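Local coordinates for nucleoprotein (Human coronavirus NL63, PDB 5EPW) that probably packages the positive-strand viral RNA genome into a helical ribonucleocapsid, its C-terminal domain, present here, probably mediating dimerization, at residues B[29-43]-B[51-63]. Residues are numbered along the deposited sequence; the frame is centred on the assembly and turned at random. Where two conformers were deposited one is given.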
loop_
_atom_site.group_PDB
_atom_site.type_symbol
_atom_site.label_atom_id
_atom_site.label_comp_id
_atom_site.label_asym_id
_atom_site.label_seq_id
_atom_site.Cartn_x
_atom_site.Cartn_y
_atom_site.Cartn_z
ATOM N N VAL B 29 -10.299 -7.595 3.456
ATOM C CA VAL B 29 -10.854 -7.186 2.211
ATOM C C VAL B 29 -12.316 -6.825 2.507
ATOM O O VAL B 29 -13.160 -7.709 2.774
ATOM C CB VAL B 29 -10.778 -8.289 1.113
ATOM C CG1 VAL B 29 -11.485 -7.815 -0.125
ATOM C CG2 VAL B 29 -9.346 -8.689 0.854
ATOM N N PRO B 30 -12.649 -5.508 2.570
ATOM C CA PRO B 30 -14.019 -5.081 2.930
ATOM C C PRO B 30 -15.038 -5.289 1.798
ATOM O O PRO B 30 -14.727 -5.083 0.633
ATOM C CB PRO B 30 -13.820 -3.599 3.264
ATOM C CG PRO B 30 -12.780 -3.230 2.266
ATOM C CD PRO B 30 -11.771 -4.353 2.312
ATOM N N THR B 31 -16.292 -5.595 2.212
ATOM C CA THR B 31 -17.457 -5.834 1.353
ATOM C C THR B 31 -18.670 -5.260 2.063
ATOM O O THR B 31 -18.561 -4.818 3.156
ATOM C CB THR B 31 -17.692 -7.328 1.151
ATOM O OG1 THR B 31 -17.964 -7.910 2.388
ATOM C CG2 THR B 31 -16.474 -8.016 0.543
ATOM N N ARG B 32 -19.843 -5.277 1.434
ATOM C CA ARG B 32 -21.047 -4.785 2.102
ATOM C C ARG B 32 -21.317 -5.528 3.396
ATOM O O ARG B 32 -21.689 -4.945 4.420
ATOM C CB ARG B 32 -22.253 -4.939 1.167
ATOM C CG ARG B 32 -23.565 -4.730 1.901
ATOM C CD ARG B 32 -24.222 -3.441 1.613
ATOM N NE ARG B 32 -25.273 -3.586 0.609
ATOM C CZ ARG B 32 -25.658 -2.601 -0.209
ATOM N NH1 ARG B 32 -25.080 -1.401 -0.152
ATOM N NH2 ARG B 32 -26.616 -2.820 -1.116
ATOM N N GLU B 33 -21.053 -6.841 3.386
ATOM C CA GLU B 33 -21.228 -7.749 4.540
ATOM C C GLU B 33 -20.340 -7.377 5.721
ATOM O O GLU B 33 -20.719 -7.417 6.868
ATOM C CB GLU B 33 -20.938 -9.196 4.102
ATOM C CG GLU B 33 -21.555 -9.627 2.756
ATOM C CD GLU B 33 -20.751 -9.266 1.517
ATOM O OE1 GLU B 33 -21.218 -8.410 0.782
ATOM O OE2 GLU B 33 -19.681 -9.871 1.246
ATOM N N GLU B 34 -19.072 -6.998 5.424
ATOM C CA GLU B 34 -18.119 -6.603 6.467
ATOM C C GLU B 34 -17.347 -5.405 5.862
ATOM O O GLU B 34 -16.364 -5.528 5.098
ATOM C CB GLU B 34 -17.137 -7.712 6.772
ATOM C CG GLU B 34 -17.749 -8.897 7.562
ATOM C CD GLU B 34 -16.667 -9.832 8.068
ATOM O OE1 GLU B 34 -16.109 -10.493 7.204
ATOM O OE2 GLU B 34 -16.377 -9.857 9.301
ATOM N N ASN B 35 -17.877 -4.242 6.183
ATOM C CA ASN B 35 -17.506 -3.037 5.431
ATOM C C ASN B 35 -16.219 -2.351 5.959
ATOM O O ASN B 35 -15.498 -2.905 6.789
ATOM C CB ASN B 35 -18.710 -2.122 5.330
ATOM C CG ASN B 35 -19.058 -1.467 6.655
ATOM O OD1 ASN B 35 -18.235 -1.338 7.613
ATOM N ND2 ASN B 35 -20.367 -1.066 6.748
ATOM N N VAL B 36 -15.943 -1.181 5.413
ATOM C CA VAL B 36 -14.715 -0.501 5.747
ATOM C C VAL B 36 -14.628 -0.117 7.249
ATOM O O VAL B 36 -13.563 -0.140 7.848
ATOM C CB VAL B 36 -14.501 0.729 4.824
ATOM C CG1 VAL B 36 -13.364 1.625 5.281
ATOM C CG2 VAL B 36 -14.306 0.245 3.425
ATOM N N ILE B 37 -15.757 0.338 7.794
ATOM C CA ILE B 37 -15.777 0.641 9.207
ATOM C C ILE B 37 -15.537 -0.591 10.099
ATOM O O ILE B 37 -14.783 -0.532 11.090
ATOM C CB ILE B 37 -17.135 1.291 9.600
ATOM C CG1 ILE B 37 -17.325 2.629 8.944
ATOM C CG2 ILE B 37 -17.345 1.294 11.131
ATOM C CD1 ILE B 37 -18.751 3.163 8.965
ATOM N N GLN B 38 -16.108 -1.744 9.687
ATOM C CA GLN B 38 -15.973 -2.979 10.404
ATOM C C GLN B 38 -14.538 -3.525 10.323
ATOM O O GLN B 38 -13.966 -3.968 11.284
ATOM C CB GLN B 38 -17.049 -3.971 9.882
ATOM C CG GLN B 38 -18.526 -3.532 10.133
ATOM C CD GLN B 38 -19.551 -4.460 9.419
ATOM O OE1 GLN B 38 -19.883 -4.322 8.215
ATOM N NE2 GLN B 38 -20.041 -5.458 10.170
ATOM N N CYS B 39 -13.921 -3.467 9.138
ATOM C CA CYS B 39 -12.582 -4.007 8.945
ATOM C C CYS B 39 -11.451 -3.102 9.394
ATOM O O CYS B 39 -10.457 -3.595 9.877
ATOM C CB CYS B 39 -12.303 -4.302 7.446
ATOM S SG CYS B 39 -13.288 -5.645 6.744
ATOM N N PHE B 40 -11.635 -1.781 9.243
ATOM C CA PHE B 40 -10.610 -0.837 9.494
ATOM C C PHE B 40 -11.038 0.129 10.582
ATOM O O PHE B 40 -10.885 -0.157 11.760
ATOM C CB PHE B 40 -10.134 -0.198 8.166
ATOM C CG PHE B 40 -9.761 -1.197 7.103
ATOM C CD1 PHE B 40 -8.731 -2.065 7.295
ATOM C CD2 PHE B 40 -10.415 -1.274 5.906
ATOM C CE1 PHE B 40 -8.374 -2.985 6.273
ATOM C CE2 PHE B 40 -10.090 -2.219 4.889
ATOM C CZ PHE B 40 -9.068 -3.102 5.144
ATOM N N GLY B 41 -11.712 1.136 10.211
ATOM C CA GLY B 41 -12.310 2.122 11.155
ATOM C C GLY B 41 -12.917 3.267 10.396
ATOM O O GLY B 41 -12.993 3.268 9.170
ATOM N N PRO B 42 -13.460 4.292 11.099
ATOM C CA PRO B 42 -14.091 5.382 10.507
ATOM C C PRO B 42 -13.141 6.255 9.706
ATOM O O PRO B 42 -11.917 6.288 9.991
ATOM C CB PRO B 42 -14.666 6.121 11.737
ATOM C CG PRO B 42 -13.750 5.780 12.849
ATOM C CD PRO B 42 -13.356 4.374 12.578
ATOM N N ARG B 43 -13.638 6.906 8.680
ATOM C CA ARG B 43 -12.815 7.878 7.909
ATOM C C ARG B 43 -12.379 9.025 8.827
ATOM O O ARG B 43 -13.245 9.591 9.597
ATOM C CB ARG B 43 -13.588 8.493 6.794
ATOM C CG ARG B 43 -14.130 7.467 5.755
ATOM C CD ARG B 43 -13.028 6.664 5.009
ATOM N NE ARG B 43 -12.656 5.579 5.852
ATOM C CZ ARG B 43 -11.467 4.939 5.750
ATOM N NH1 ARG B 43 -11.165 4.000 6.669
ATOM N NH2 ARG B 43 -10.621 5.195 4.761
ATOM N N ASP B 51 -15.498 7.728 -0.334
ATOM C CA ASP B 51 -16.810 8.245 -0.055
ATOM C C ASP B 51 -17.762 7.276 0.601
ATOM O O ASP B 51 -17.391 6.138 0.929
ATOM C CB ASP B 51 -17.372 8.848 -1.391
ATOM C CG ASP B 51 -17.753 7.832 -2.445
ATOM O OD1 ASP B 51 -17.935 6.645 -2.115
ATOM O OD2 ASP B 51 -17.816 8.146 -3.668
ATOM N N SER B 52 -19.019 7.655 0.824
ATOM C CA SER B 52 -19.904 6.824 1.572
ATOM C C SER B 52 -20.183 5.483 0.849
ATOM O O SER B 52 -20.381 4.502 1.556
ATOM C CB SER B 52 -21.258 7.533 1.741
ATOM O OG SER B 52 -21.822 7.781 0.462
ATOM N N ASP B 53 -20.203 5.456 -0.474
ATOM C CA ASP B 53 -20.421 4.216 -1.244
ATOM C C ASP B 53 -19.217 3.239 -1.083
ATOM O O ASP B 53 -19.383 2.023 -0.858
ATOM C CB ASP B 53 -20.648 4.490 -2.736
ATOM C CG ASP B 53 -21.025 3.225 -3.492
ATOM O OD1 ASP B 53 -22.002 2.587 -3.126
ATOM O OD2 ASP B 53 -20.359 2.786 -4.436
ATOM N N LEU B 54 -18.010 3.841 -1.158
ATOM C CA LEU B 54 -16.814 3.028 -0.931
ATOM C C LEU B 54 -16.780 2.499 0.475
ATOM O O LEU B 54 -16.311 1.328 0.733
ATOM C CB LEU B 54 -15.578 3.820 -1.255
ATOM C CG LEU B 54 -15.070 3.764 -2.657
ATOM C CD1 LEU B 54 -14.425 2.476 -3.095
ATOM C CD2 LEU B 54 -16.102 4.207 -3.680
ATOM N N VAL B 55 -17.113 3.289 1.459
ATOM C CA VAL B 55 -17.147 2.871 2.836
ATOM C C VAL B 55 -18.152 1.702 3.064
ATOM O O VAL B 55 -17.857 0.712 3.733
ATOM C CB VAL B 55 -17.403 4.060 3.823
ATOM C CG1 VAL B 55 -17.707 3.518 5.186
ATOM C CG2 VAL B 55 -16.200 5.034 3.774
ATOM N N GLN B 56 -19.344 1.872 2.487
ATOM C CA GLN B 56 -20.435 0.890 2.608
ATOM C C GLN B 56 -20.177 -0.439 1.941
ATOM O O GLN B 56 -20.590 -1.476 2.422
ATOM C CB GLN B 56 -21.698 1.509 1.936
ATOM C CG GLN B 56 -22.912 0.617 1.879
ATOM C CD GLN B 56 -24.182 1.356 1.524
ATOM O OE1 GLN B 56 -24.978 1.618 2.383
ATOM N NE2 GLN B 56 -24.393 1.622 0.265
ATOM N N ASN B 57 -19.533 -0.385 0.781
ATOM C CA ASN B 57 -19.445 -1.532 -0.144
ATOM C C ASN B 57 -18.001 -2.072 -0.327
ATOM O O ASN B 57 -17.801 -3.133 -0.841
ATOM C CB ASN B 57 -20.063 -1.188 -1.477
ATOM C CG ASN B 57 -21.559 -1.000 -1.356
ATOM O OD1 ASN B 57 -22.247 -1.933 -0.959
ATOM N ND2 ASN B 57 -22.040 0.209 -1.569
ATOM N N GLY B 58 -17.015 -1.338 0.235
ATOM C CA GLY B 58 -15.623 -1.787 0.117
ATOM C C GLY B 58 -15.233 -2.074 -1.321
ATOM O O GLY B 58 -15.485 -1.239 -2.277
ATOM N N VAL B 59 -14.491 -3.179 -1.536
ATOM C CA VAL B 59 -14.046 -3.555 -2.894
ATOM C C VAL B 59 -15.179 -3.875 -3.880
ATOM O O VAL B 59 -14.941 -3.944 -5.065
ATOM C CB VAL B 59 -12.996 -4.669 -2.849
ATOM C CG1 VAL B 59 -11.783 -4.263 -1.941
ATOM C CG2 VAL B 59 -13.620 -6.025 -2.496
ATOM N N ASP B 60 -16.379 -4.059 -3.364
ATOM C CA ASP B 60 -17.561 -4.294 -4.224
ATOM C C ASP B 60 -18.216 -3.030 -4.670
ATOM O O ASP B 60 -19.216 -3.026 -5.487
ATOM C CB ASP B 60 -18.498 -5.241 -3.518
ATOM C CG ASP B 60 -17.915 -6.667 -3.414
ATOM O OD1 ASP B 60 -16.938 -7.014 -4.084
ATOM O OD2 ASP B 60 -18.382 -7.314 -2.531
ATOM N N ALA B 61 -17.748 -1.882 -4.214
ATOM C CA ALA B 61 -18.254 -0.592 -4.743
ATOM C C ALA B 61 -17.936 -0.533 -6.238
ATOM O O ALA B 61 -16.837 -0.937 -6.657
ATOM C CB ALA B 61 -17.618 0.551 -4.052
ATOM N N LYS B 62 -18.903 -0.013 -7.066
ATOM C CA LYS B 62 -18.691 -0.110 -8.474
ATOM C C LYS B 62 -17.548 0.781 -8.964
ATOM O O LYS B 62 -16.922 0.504 -10.024
ATOM C CB LYS B 62 -19.974 0.218 -9.297
ATOM C CG LYS B 62 -21.060 -0.886 -9.039
ATOM C CD LYS B 62 -20.636 -2.150 -9.782
ATOM C CE LYS B 62 -21.846 -3.064 -9.893
ATOM N NZ LYS B 62 -22.525 -3.279 -8.578
ATOM N N GLY B 63 -17.208 1.791 -8.139
ATOM C CA GLY B 63 -16.027 2.694 -8.440
ATOM C C GLY B 63 -14.672 2.076 -8.107
ATOM O O GLY B 63 -13.612 2.612 -8.544
HETATM O O HOH W 1 -20.461 -6.483 -1.146
HETATM O O HOH W 2 -22.128 -2.166 4.558
#
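Two backbone hydrogen bonds join P30 and V36 to the segment 51-63. V59 N donates to P30 O at 2.9 Å (N-H...O angle 150°), and V36 N to V55 O at 3.2 Å (162°). G58, of positive phi, brings its CA to 3.5 Å from P30 O, a CA-H...O contact beside the first bond.

The apolar contacts centre on V55, whose two methyls part company. With CG1 anti to the backbone N (chi1 168°), that branch lies 3.9 Å from I37 CG1, and CG2 rests 3.8 Å from R43 CG, the V55 and R43 side chains running antiparallel alongside one another. V29 CG1 reaches V59 CG2 at 3.7 Å, the two side chains roughly perpendicular. R43 itself donates through NH2 to M49 O and to F79 O of the second subunit. Through V36 and I37, helix 36-39 packs on V55 of helix 52-57 within the nucleocapsid C-terminal domain; a capping box opens it, Q38 N to N35 OD1 (3.0 Å) and N35 N to Q38 OE1 (2.9 Å). The dimer partner is close: its A75 touches both P30 and V59.

Water mediates the polar margin. One molecule donates to D60 OD2 and accepts from R32 N; another links Q56 O, R32 O and N35 ND2.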